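Local coordinates for protein pectate lyase (Erwinia chrysanthemi, PDB 1RU4) that cleaves pectate, the polygalacturonate of plant cell walls, by eliminative lysis, using a right-handed parallel beta-helix scaffold, at residues Ala34-Phe38 with Ser39-Ala43. Numbering follows the deposited sequence.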
# COMPACT_ATOMS: atom_id res chain seq x y z
N ALA A 34 -34.40 2.71 -3.97
CA ALA A 34 -34.46 4.11 -4.39
C ALA A 34 -33.07 4.73 -4.27
O ALA A 34 -32.88 5.74 -3.58
CB ALA A 34 -35.46 4.87 -3.52
N PRO A 35 -32.07 4.15 -4.97
CA PRO A 35 -30.69 4.64 -4.93
C PRO A 35 -30.45 5.98 -5.63
O PRO A 35 -30.97 6.22 -6.72
CB PRO A 35 -29.92 3.52 -5.61
CG PRO A 35 -30.88 3.07 -6.66
CD PRO A 35 -32.19 3.01 -5.90
N MET A 36 -29.65 6.83 -4.99
CA MET A 36 -29.27 8.10 -5.59
C MET A 36 -27.91 7.94 -6.26
O MET A 36 -27.25 6.90 -6.10
CB MET A 36 -29.22 9.20 -4.51
CG MET A 36 -28.14 9.02 -3.45
SD MET A 36 -28.51 9.90 -1.91
CE MET A 36 -28.45 11.58 -2.44
N SER A 37 -27.51 8.93 -7.05
CA SER A 37 -26.22 8.88 -7.73
C SER A 37 -25.09 9.18 -6.75
O SER A 37 -25.32 9.75 -5.68
CB SER A 37 -26.18 9.88 -8.89
OG SER A 37 -26.25 11.21 -8.42
N PHE A 38 -23.87 8.80 -7.12
CA PHE A 38 -22.71 9.07 -6.27
C PHE A 38 -22.53 10.57 -6.07
O PHE A 38 -22.26 11.02 -4.96
CB PHE A 38 -21.44 8.45 -6.86
CG PHE A 38 -20.23 8.58 -5.97
CD1 PHE A 38 -20.18 7.90 -4.75
CD2 PHE A 38 -19.16 9.38 -6.33
CE1 PHE A 38 -19.07 8.03 -3.91
CE2 PHE A 38 -18.05 9.51 -5.50
CZ PHE A 38 -18.01 8.83 -4.28
N SER A 39 -22.69 11.34 -7.14
CA SER A 39 -22.55 12.79 -7.07
C SER A 39 -23.58 13.44 -6.15
O SER A 39 -23.26 14.36 -5.40
CB SER A 39 -22.63 13.41 -8.47
OG SER A 39 -23.85 13.12 -9.11
N ALA A 40 -24.82 12.95 -6.18
CA ALA A 40 -25.88 13.48 -5.33
C ALA A 40 -25.57 13.21 -3.86
O ALA A 40 -25.75 14.08 -3.00
CB ALA A 40 -27.22 12.86 -5.70
N ALA A 41 -25.07 12.00 -3.57
CA ALA A 41 -24.70 11.63 -2.21
C ALA A 41 -23.54 12.49 -1.71
O ALA A 41 -23.54 12.94 -0.56
CB ALA A 41 -24.34 10.16 -2.14
N MET A 42 -22.56 12.71 -2.57
CA MET A 42 -21.41 13.55 -2.25
C MET A 42 -21.83 14.98 -1.88
O MET A 42 -21.25 15.59 -0.98
CB MET A 42 -20.44 13.59 -3.43
CG MET A 42 -19.63 12.33 -3.61
SD MET A 42 -18.27 12.24 -2.44
CE MET A 42 -17.11 13.36 -3.25
N ALA A 43 -22.84 15.49 -2.57
CA ALA A 43 -23.34 16.83 -2.30
C ALA A 43 -24.04 16.93 -0.95
O ALA A 43 -23.89 17.93 -0.24
CB ALA A 43 -24.29 17.27 -3.41
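Phe38 and Met42, one helical turn apart, pack against each other at the start of helix 38-44. The Phe38 ring swings out with CG anti to the backbone N (chi1 -175°), and Met42 CG settles over one face of it, 4.0 Å from the ring centroid and displaced toward the rim in a CH-pi contact. The bend at chi2 (-78°) keeps the sulfur close as well: Met42 SD stands 3.9 Å from Phe38 CZ, an oblique Met-aromatic approach. Backbone bonds close the turn, Ala41 N to Ser37 O at 3.1 Å and Met42 N to Phe38 O at 2.9 Å. Ser37 occupies the N-cap, and its OG hydrogen-bonds Ser39 OG at 3.1 Å, linking two hydroxyls across the opening turn. Met36, just ahead of the cap, folds back at chi3 (-66°) to lay its CE against Ala40 CB at 3.7 Å. The short helix sits at the N-terminal end of the beta-helix and probably caps its hydrophobic interior, as in related pectate lyases; Phe38 and Met42 rest on Ile51 of strand 50-53 and Phe72 of strand 70-72. Phe94 meets the Phe38 ring edge-to-face, while Met36 and Ala41 pack on Val19 of strand 16-19.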